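Long-range contacts in heme peroxidase (Bacteroides thetaiotaomicron, PDB 2GVK), which probably uses heme to reduce hydrogen peroxide while oxidising dyes and other substrates, as dye-decolorizing peroxidases do: residues Val29-Asp34 with Pro106-Phe111; Gln191-Asp196 with Arg291-Ser296. All blocks are in the same frame, centred on the assembly; numbering follows the deposited sequence.

Contact 1 (Val29-Asp34 with Pro106-Phe111); sequences VYNLTD and PGDLLF. With EDO (1,2-ethanediol), chain G; EDO (1,2-ethanediol), chain I.
Y30 and L109 form a hydrogen-bonded antiparallel pair on neighbouring strands, Y30 N giving to L109 O at 2.9 Å. Just before L109 the second strand carries an extra residue: Y30 O accepts from both L109 N (3.0 Å) and D108 N (2.8 Å). The D108 side chain turns toward strand 24-32. Its CG stands anti to its own carbonyl carbon (chi1 -69°), which carries the carboxylate to the backbone of L32, and D108 OD2 accepts from L32 N at 2.8 Å through its anti lone pair, nearly straight at 167°. One water draws N31 OD1, G107 N and D108 OD1 together, tying the amide and carboxylate, whose planes lie 36° apart. Were this aspartate exchanged for an alanine, L32 N would probably lose its acceptor and the water one of its anchors. G107 suits its place because V29 CG1 presses to within 3.4 Å of G107 CA, where a side chain would collide. V29 CG2 also meets L110 CD1 on one face of the sheet; on the other, Y30 packs against L109, and the rings of Y30 and F111 touch edge against edge, Y30 CD2 to F111 CE2 at 3.8 Å. D108 and L109 facing the single residue Y30 make a classic beta bulge, here at the start of strand 109-115 in the ferredoxin-like N-terminal half of a DyP-type peroxidase.

Contact 2 (Gln191-Asp196 with Arg291-Ser296); sequences QKYIHD and RLLDFS
H195 and S296 sit opposite each other as a non-hydrogen-bonded antiparallel pair, their side chains on one face of the sheet. The imidazole has CG anti to its carbonyl carbon (chi1 -64°), and its ND1 edge is turned to the other segment: S296 OG lies in the ring plane 3.0 Å from H195 ND1, and F295 O, also in plane, is 3.4 Å from the same nitrogen. Both bonds are weak, the first bent to 123°, so ND1 shares its hydrogen between two acceptors. Histidine suits the place because its other nitrogen, NE2, bonds T261 OG1 on strand 258-267. The serine hydroxyl, in turn, makes a bond of 2.9 Å from S296 OG to L292 O, approaching that carbonyl from the face opposite the one used by F295 N; it thereby ties the 3-10 segment that begins at R291 to the first residue of strand 296-306. This is how the last strand of the C-terminal ferredoxin-like half is started: a short 3-10 segment delivers the chain to the C-terminal end of strand 186-195, where D196 N bonds F295 O at 2.9 Å from above the carbonyl plane. Strand 186-195 has ended at H195, and D196 is the N-cap of helix 197-201, its OD1 taking A199 N. Y193 lies on the same face as H195; Y193 CE1 meets L293 CD2 at 3.7 Å and Y193 CD1 meets S296 CB, both obliquely to the ring. A tyrosine combines this apolar flank with a hydroxyl: Y193 OH donates to Q191 OE1 at 2.8 Å.

Contact 1 closes before contact 2 opens along the chain: the first lies in the N-terminal half of the DyP-type peroxidase, the second in the C-terminal half. Their centres are about 25 Å apart and their nearest atoms about 8 Å, so they do not touch, yet both reach the same eight-stranded antiparallel sheet. Contact 1 joins strands 24-32 and 109-115; contact 2 joins the end of strand 186-195 to the beginning of strand 296-306. In the order across the sheet, strand 66-72 separates the two pairs, its neighbour 296-306 belonging to the second half. The two related halves are thus fused through one sheet, consistent with the beta-barrel fold described for these peroxidases.

Contact 1 (Val29-Asp34 with Pro106-Phe111)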
ATOM      1  N   VAL A  29       5.116 -14.293  28.781  1.00 10.65           N
ATOM      2  CA  VAL A  29       5.096 -15.491  29.573  1.00 10.81           C
ATOM      3  C   VAL A  29       4.563 -15.140  30.953  1.00 10.66           C
ATOM      4  O   VAL A  29       5.047 -14.208  31.603  1.00 10.80           O
ATOM      5  CB  VAL A  29       6.492 -16.133  29.689  1.00 10.78           C
ATOM      6  CG1 VAL A  29       6.469 -17.329  30.625  1.00 12.32           C
ATOM      7  CG2 VAL A  29       6.977 -16.546  28.319  1.00 11.59           C
ATOM      8  N   TYR A  30       3.518 -15.852  31.350  1.00 10.56           N
ATOM      9  CA  TYR A  30       2.879 -15.678  32.638  1.00 10.59           C
ATOM     10  C   TYR A  30       3.109 -16.900  33.511  1.00 10.91           C
ATOM     11  O   TYR A  30       3.137 -18.028  33.013  1.00 10.90           O
ATOM     12  CB  TYR A  30       1.375 -15.556  32.459  1.00 10.74           C
ATOM     13  CG  TYR A  30       0.852 -14.245  31.913  1.00  9.76           C
ATOM     14  CD1 TYR A  30       1.027 -13.077  32.609  1.00 11.40           C
ATOM     15  CD2 TYR A  30      -0.044 -14.233  30.844  1.00 10.72           C
ATOM     16  CE1 TYR A  30       0.413 -11.885  32.197  1.00 11.39           C
ATOM     17  CE2 TYR A  30      -0.649 -13.053  30.427  1.00 11.23           C
ATOM     18  CZ  TYR A  30      -0.409 -11.888  31.108  1.00 12.51           C
ATOM     19  OH  TYR A  30      -1.051 -10.728  30.745  1.00 13.83           O
ATOM     20  N   ASN A  31       3.161 -16.689  34.823  1.00 11.33           N
ATOM     21  CA  ASN A  31       2.973 -17.767  35.779  1.00 11.51           C
ATOM     22  C   ASN A  31       1.573 -17.665  36.366  1.00 11.69           C
ATOM     23  O   ASN A  31       1.040 -16.580  36.520  1.00 11.53           O
ATOM     24  CB  ASN A  31       3.983 -17.683  36.911  1.00 11.58           C
ATOM     25  CG  ASN A  31       5.265 -18.442  36.621  1.00 13.77           C
ATOM     26  OD1 ASN A  31       5.367 -19.177  35.639  1.00 13.60           O
ATOM     27  ND2 ASN A  31       6.270 -18.250  37.488  1.00 16.16           N
ATOM     28  N   LEU A  32       0.985 -18.808  36.684  1.00 11.86           N
ATOM     29  CA  LEU A  32      -0.293 -18.844  37.363  1.00 12.10           C
ATOM     30  C   LEU A  32      -0.136 -18.465  38.817  1.00 12.63           C
ATOM     31  O   LEU A  32       0.855 -18.804  39.438  1.00 12.88           O
ATOM     32  CB  LEU A  32      -0.898 -20.251  37.287  1.00 12.24           C
ATOM     33  CG  LEU A  32      -1.151 -20.808  35.891  1.00 13.10           C
ATOM     34  CD1 LEU A  32      -1.643 -22.226  36.004  1.00 14.91           C
ATOM     35  CD2 LEU A  32      -2.139 -19.945  35.138  1.00 14.96           C
ATOM     36  N   THR A  33      -1.166 -17.827  39.370  1.00 12.99           N
ATOM     37  CA  THR A  33      -1.250 -17.593  40.814  1.00 13.69           C
ATOM     38  C   THR A  33      -2.105 -18.670  41.471  1.00 14.48           C
ATOM     39  O   THR A  33      -2.795 -19.429  40.792  1.00 14.12           O
ATOM     40  CB  THR A  33      -1.904 -16.249  41.130  1.00 13.69           C
ATOM     41  OG1 THR A  33      -3.303 -16.298  40.784  1.00 14.41           O
ATOM     42  CG2 THR A  33      -1.230 -15.133  40.385  1.00 13.71           C
ATOM     43  N   ASP A  34      -2.153 -18.642  42.802  1.00 15.52           N
ATOM     44  CA  ASP A  34      -2.942 -19.612  43.556  0.70 16.24           C
ATOM     45  C   ASP A  34      -4.324 -19.070  43.924  1.00 16.34           C
ATOM     46  O   ASP A  34      -4.963 -19.556  44.846  1.00 17.18           O
ATOM     47  CB  ASP A  34      -2.199 -20.030  44.825  0.70 16.53           C
ATOM     48  CG  ASP A  34      -1.158 -21.089  44.562  0.70 20.07           C
ATOM     49  OD1 ASP A  34      -1.161 -21.674  43.457  0.70 25.18           O
ATOM     50  OD2 ASP A  34      -0.351 -21.371  45.479  0.70 26.91           O
ATOM     51  N   PRO A 106      11.152 -20.651  34.375  1.00 12.39           N
ATOM     52  CA  PRO A 106       9.704 -20.813  34.565  1.00 12.17           C
ATOM     53  C   PRO A 106       8.811 -20.219  33.482  1.00 11.94           C
ATOM     54  O   PRO A 106       9.212 -19.318  32.742  1.00 11.92           O
ATOM     55  CB  PRO A 106       9.449 -20.096  35.919  1.00 12.21           C
ATOM     56  CG  PRO A 106      10.793 -20.041  36.572  1.00 12.91           C
ATOM     57  CD  PRO A 106      11.747 -19.844  35.447  1.00 12.63           C
ATOM     58  N   GLY A 107       7.578 -20.712  33.435  1.00 11.89           N
ATOM     59  CA  GLY A 107       6.564 -20.152  32.563  1.00 11.61           C
ATOM     60  C   GLY A 107       5.406 -21.105  32.456  1.00 11.24           C
ATOM     61  O   GLY A 107       5.597 -22.276  32.168  1.00 11.41           O
ATOM     62  N   ASP A 108       4.195 -20.605  32.719  1.00 10.75           N
ATOM     63  CA  ASP A 108       2.990 -21.448  32.708  1.00 10.64           C
ATOM     64  C   ASP A 108       2.149 -21.225  31.461  1.00 10.63           C
ATOM     65  O   ASP A 108       1.557 -22.161  30.941  1.00 10.84           O
ATOM     66  CB  ASP A 108       2.142 -21.177  33.937  1.00 10.52           C
ATOM     67  CG  ASP A 108       2.798 -21.664  35.244  1.00 11.98           C
ATOM     68  OD1 ASP A 108       3.594 -22.641  35.211  1.00 12.19           O
ATOM     69  OD2 ASP A 108       2.470 -21.099  36.322  1.00 13.22           O
ATOM     70  N   LEU A 109       2.055 -19.955  31.031  1.00 10.82           N
ATOM     71  CA  LEU A 109       1.314 -19.579  29.824  1.00 10.82           C
ATOM     72  C   LEU A 109       2.202 -18.775  28.910  1.00 10.72           C
ATOM     73  O   LEU A 109       2.931 -17.889  29.368  1.00 11.01           O
ATOM     74  CB  LEU A 109       0.078 -18.728  30.167  1.00 11.08           C
ATOM     75  CG  LEU A 109      -0.991 -19.312  31.081  1.00 12.54           C
ATOM     76  CD1 LEU A 109      -2.100 -18.281  31.270  1.00 14.07           C
ATOM     77  CD2 LEU A 109      -1.555 -20.640  30.539  1.00 12.47           C
ATOM     78  N   LEU A 110       2.117 -19.059  27.609  1.00 10.59           N
ATOM     79  CA  LEU A 110       2.787 -18.261  26.583  1.00 10.66           C
ATOM     80  C   LEU A 110       1.779 -17.669  25.618  1.00 10.78           C
ATOM     81  O   LEU A 110       0.905 -18.375  25.111  1.00 10.90           O
ATOM     82  CB  LEU A 110       3.786 -19.120  25.781  1.00 11.05           C
ATOM     83  CG  LEU A 110       4.404 -18.447  24.520  1.00 11.67           C
ATOM     84  CD1 LEU A 110       5.386 -17.358  24.875  1.00 12.13           C
ATOM     85  CD2 LEU A 110       5.063 -19.489  23.636  1.00 13.88           C
ATOM     86  N   PHE A 111       1.908 -16.369  25.364  1.00 10.70           N
ATOM     87  CA  PHE A 111       1.180 -15.720  24.274  1.00 10.75           C
ATOM     88  C   PHE A 111       2.172 -15.136  23.315  1.00 10.75           C
ATOM     89  O   PHE A 111       3.087 -14.397  23.720  1.00 10.70           O
ATOM     90  CB  PHE A 111       0.227 -14.617  24.813  1.00 10.83           C
ATOM     91  CG  PHE A 111      -0.898 -15.146  25.636  1.00 12.01           C
ATOM     92  CD1 PHE A 111      -1.984 -15.737  25.040  1.00 11.72           C
ATOM     93  CD2 PHE A 111      -0.851 -15.099  27.028  1.00 11.29           C
ATOM     94  CE1 PHE A 111      -3.029 -16.239  25.800  1.00 10.03           C
ATOM     95  CE2 PHE A 111      -1.914 -15.604  27.797  1.00 11.91           C
ATOM     96  CZ  PHE A 111      -2.985 -16.167  27.184  1.00 10.54           C
TER
HETATM   97  C1  EDO G 322      10.131 -17.943  29.746  1.00 20.57           C
HETATM   98  O1  EDO G 322      11.134 -18.534  28.956  1.00 26.32           O
HETATM   99  C2  EDO G 322      10.763 -17.084  30.872  1.00 25.15           C
HETATM  100  O2  EDO G 322      11.287 -17.921  31.946  1.00 17.21           O
HETATM  101  C1  EDO I 324       7.204 -25.942  34.536  1.00 22.84           C
HETATM  102  O1  EDO I 324       6.698 -27.112  33.889  1.00 19.41           O
HETATM  103  C2  EDO I 324       7.829 -24.952  33.517  1.00 23.00           C
HETATM  104  O2  EDO I 324       6.849 -24.552  32.533  1.00 18.03           O
HETATM  105  O   HOH W   1       6.291 -21.968  35.672  1.00 21.18           O
HETATM  106  O   HOH W   2       3.237 -20.864  38.782  1.00 27.96           O

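Contact 2 (Gln191-Asp196 with Arg291-Ser296)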
ATOM      1  N   GLN A 191      13.488 -19.080  23.873  1.00 11.03           N
ATOM      2  CA  GLN A 191      14.698 -18.651  24.573  1.00 11.10           C
ATOM      3  C   GLN A 191      14.973 -17.217  24.275  1.00 11.20           C
ATOM      4  O   GLN A 191      15.019 -16.831  23.103  1.00 11.70           O
ATOM      5  CB  GLN A 191      15.927 -19.432  24.108  1.00 11.24           C
ATOM      6  CG  GLN A 191      15.935 -20.850  24.371  1.00 11.85           C
ATOM      7  CD  GLN A 191      17.148 -21.518  23.752  1.00 12.07           C
ATOM      8  OE1 GLN A 191      17.276 -21.570  22.524  1.00 14.93           O
ATOM      9  NE2 GLN A 191      18.058 -22.026  24.602  1.00 12.48           N
ATOM     10  N   LYS A 192      15.264 -16.442  25.310  1.00 11.35           N
ATOM     11  CA  LYS A 192      15.822 -15.093  25.129  1.00 11.69           C
ATOM     12  C   LYS A 192      17.341 -15.169  25.113  1.00 11.44           C
ATOM     13  O   LYS A 192      17.953 -15.717  26.051  1.00 11.46           O
ATOM     14  CB  LYS A 192      15.401 -14.161  26.249  1.00 12.21           C
ATOM     15  CG  LYS A 192      14.037 -13.677  26.144  1.00 16.35           C
ATOM     16  CD  LYS A 192      13.625 -12.889  27.416  1.00 19.79           C
ATOM     17  CE  LYS A 192      14.275 -11.548  27.477  1.00 19.32           C
ATOM     18  NZ  LYS A 192      13.851 -10.795  28.730  1.00 22.48           N
ATOM     19  N   TYR A 193      17.942 -14.644  24.045  1.00 11.42           N
ATOM     20  CA  TYR A 193      19.384 -14.535  23.929  1.00 11.76           C
ATOM     21  C   TYR A 193      19.819 -13.079  24.021  1.00 12.18           C
ATOM     22  O   TYR A 193      19.216 -12.210  23.394  1.00 12.50           O
ATOM     23  CB  TYR A 193      19.860 -15.085  22.599  1.00 12.10           C
ATOM     24  CG  TYR A 193      19.859 -16.584  22.496  1.00 12.04           C
ATOM     25  CD1 TYR A 193      20.974 -17.329  22.889  1.00 12.49           C
ATOM     26  CD2 TYR A 193      18.764 -17.265  21.977  1.00 12.99           C
ATOM     27  CE1 TYR A 193      20.998 -18.723  22.741  1.00 12.27           C
ATOM     28  CE2 TYR A 193      18.768 -18.652  21.851  1.00 12.38           C
ATOM     29  CZ  TYR A 193      19.893 -19.375  22.238  1.00 13.43           C
ATOM     30  OH  TYR A 193      19.900 -20.774  22.122  1.00 12.51           O
ATOM     31  N   ILE A 194      20.840 -12.824  24.820  1.00 12.11           N
ATOM     32  CA  ILE A 194      21.476 -11.493  24.884  1.00 12.30           C
ATOM     33  C   ILE A 194      22.797 -11.555  24.142  1.00 12.51           C
ATOM     34  O   ILE A 194      23.604 -12.451  24.380  1.00 12.17           O
ATOM     35  CB  ILE A 194      21.708 -11.060  26.335  1.00 12.42           C
ATOM     36  CG1 ILE A 194      20.369 -11.067  27.114  1.00 14.20           C
ATOM     37  CG2 ILE A 194      22.369  -9.678  26.398  1.00 12.79           C
ATOM     38  CD1 ILE A 194      19.315 -10.141  26.550  1.00 16.03           C
ATOM     39  N   HIS A 195      23.016 -10.609  23.230  1.00 12.52           N
ATOM     40  CA  HIS A 195      24.211 -10.615  22.391  1.00 12.85           C
ATOM     41  C   HIS A 195      25.294  -9.736  22.917  1.00 13.35           C
ATOM     42  O   HIS A 195      25.026  -8.705  23.573  1.00 13.96           O
ATOM     43  CB  HIS A 195      23.865 -10.171  20.983  1.00 12.86           C
ATOM     44  CG  HIS A 195      22.934 -11.081  20.289  1.00 14.20           C
ATOM     45  ND1 HIS A 195      23.263 -12.388  19.979  1.00 14.56           N
ATOM     46  CD2 HIS A 195      21.651 -10.908  19.886  1.00 15.12           C
ATOM     47  CE1 HIS A 195      22.236 -12.961  19.383  1.00 14.33           C
ATOM     48  NE2 HIS A 195      21.241 -12.094  19.332  1.00 15.09           N
ATOM     49  N   ASP A 196      26.541 -10.152  22.660  1.00 12.75           N
ATOM     50  CA  ASP A 196      27.715  -9.315  22.859  1.00 12.86           C
ATOM     51  C   ASP A 196      27.964  -8.620  21.534  1.00 13.05           C
ATOM     52  O   ASP A 196      28.727  -9.093  20.695  1.00 12.77           O
ATOM     53  CB  ASP A 196      28.908 -10.177  23.263  1.00 12.86           C
ATOM     54  CG  ASP A 196      30.146  -9.359  23.616  1.00 15.71           C
ATOM     55  OD1 ASP A 196      30.192  -8.135  23.300  1.00 14.73           O
ATOM     56  OD2 ASP A 196      31.105  -9.962  24.180  1.00 17.99           O
ATOM     57  N   ARG A 291      29.098 -21.789  17.069  1.00 13.03           N
ATOM     58  CA  ARG A 291      30.000 -20.659  17.198  0.50 12.89           C
ATOM     59  C   ARG A 291      29.242 -19.365  17.564  1.00 12.80           C
ATOM     60  O   ARG A 291      29.784 -18.488  18.200  1.00 12.72           O
ATOM     61  CB  ARG A 291      30.770 -20.473  15.906  0.50 12.92           C
ATOM     62  CG  ARG A 291      31.635 -19.303  15.877  0.50 14.17           C
ATOM     63  CD  ARG A 291      33.005 -19.545  16.494  0.50 15.32           C
ATOM     64  NE  ARG A 291      33.904 -18.514  16.026  0.50 14.03           N
ATOM     65  CZ  ARG A 291      34.285 -17.461  16.727  0.50 14.53           C
ATOM     66  NH1 ARG A 291      34.019 -17.377  18.015  0.50 13.07           N
ATOM     67  NH2 ARG A 291      35.017 -16.515  16.141  0.50 16.04           N
ATOM     68  N   LEU A 292      27.982 -19.286  17.177  1.00 12.57           N
ATOM     69  CA  LEU A 292      27.174 -18.098  17.490  1.00 12.62           C
ATOM     70  C   LEU A 292      26.963 -17.952  18.987  1.00 12.50           C
ATOM     71  O   LEU A 292      26.738 -16.849  19.474  1.00 12.79           O
ATOM     72  CB  LEU A 292      25.840 -18.136  16.762  1.00 12.92           C
ATOM     73  CG  LEU A 292      24.950 -16.884  16.888  1.00 14.51           C
ATOM     74  CD1 LEU A 292      25.693 -15.599  16.526  1.00 14.25           C
ATOM     75  CD2 LEU A 292      23.730 -17.039  16.041  1.00 15.38           C
ATOM     76  N   LEU A 293      27.097 -19.048  19.731  1.00 12.43           N
ATOM     77  CA  LEU A 293      26.998 -18.971  21.194  1.00 12.56           C
ATOM     78  C   LEU A 293      28.204 -18.253  21.836  1.00 12.98           C
ATOM     79  O   LEU A 293      28.131 -17.837  22.979  1.00 13.27           O
ATOM     80  CB  LEU A 293      26.826 -20.350  21.810  1.00 12.61           C
ATOM     81  CG  LEU A 293      25.502 -21.060  21.505  1.00 11.95           C
ATOM     82  CD1 LEU A 293      25.511 -22.468  22.112  1.00 14.59           C
ATOM     83  CD2 LEU A 293      24.307 -20.281  22.010  1.00 14.72           C
ATOM     84  N   ASP A 294      29.263 -18.029  21.064  1.00 13.14           N
ATOM     85  CA  ASP A 294      30.375 -17.223  21.544  1.00 13.59           C
ATOM     86  C   ASP A 294      29.964 -15.729  21.600  1.00 13.79           C
ATOM     87  O   ASP A 294      30.685 -14.908  22.135  1.00 14.43           O
ATOM     88  CB  ASP A 294      31.604 -17.398  20.645  1.00 13.91           C
ATOM     89  CG  ASP A 294      32.201 -18.829  20.710  1.00 17.22           C
ATOM     90  OD1 ASP A 294      31.916 -19.578  21.677  1.00 21.79           O
ATOM     91  OD2 ASP A 294      32.946 -19.200  19.781  1.00 20.12           O
ATOM     92  N   PHE A 295      28.801 -15.401  21.031  1.00 13.40           N
ATOM     93  CA  PHE A 295      28.333 -14.020  20.969  1.00 13.29           C
ATOM     94  C   PHE A 295      26.929 -13.866  21.497  1.00 13.20           C
ATOM     95  O   PHE A 295      26.352 -12.770  21.431  1.00 13.09           O
ATOM     96  CB  PHE A 295      28.392 -13.511  19.524  1.00 13.43           C
ATOM     97  CG  PHE A 295      29.726 -13.600  18.924  1.00 12.94           C
ATOM     98  CD1 PHE A 295      30.645 -12.573  19.084  1.00 14.06           C
ATOM     99  CD2 PHE A 295      30.112 -14.737  18.217  1.00 12.53           C
ATOM    100  CE1 PHE A 295      31.905 -12.675  18.542  1.00 13.90           C
ATOM    101  CE2 PHE A 295      31.376 -14.842  17.689  1.00 14.25           C
ATOM    102  CZ  PHE A 295      32.268 -13.807  17.842  1.00 14.25           C
ATOM    103  N   SER A 296      26.375 -14.951  22.035  1.00 13.19           N
ATOM    104  CA  SER A 296      24.959 -15.001  22.421  1.00 13.65           C
ATOM    105  C   SER A 296      24.772 -15.828  23.681  1.00 14.11           C
ATOM    106  O   SER A 296      25.106 -17.005  23.698  1.00 14.76           O
ATOM    107  CB  SER A 296      24.115 -15.630  21.288  1.00 13.65           C
ATOM    108  OG  SER A 296      24.482 -15.127  20.016  1.00 14.20           O
TER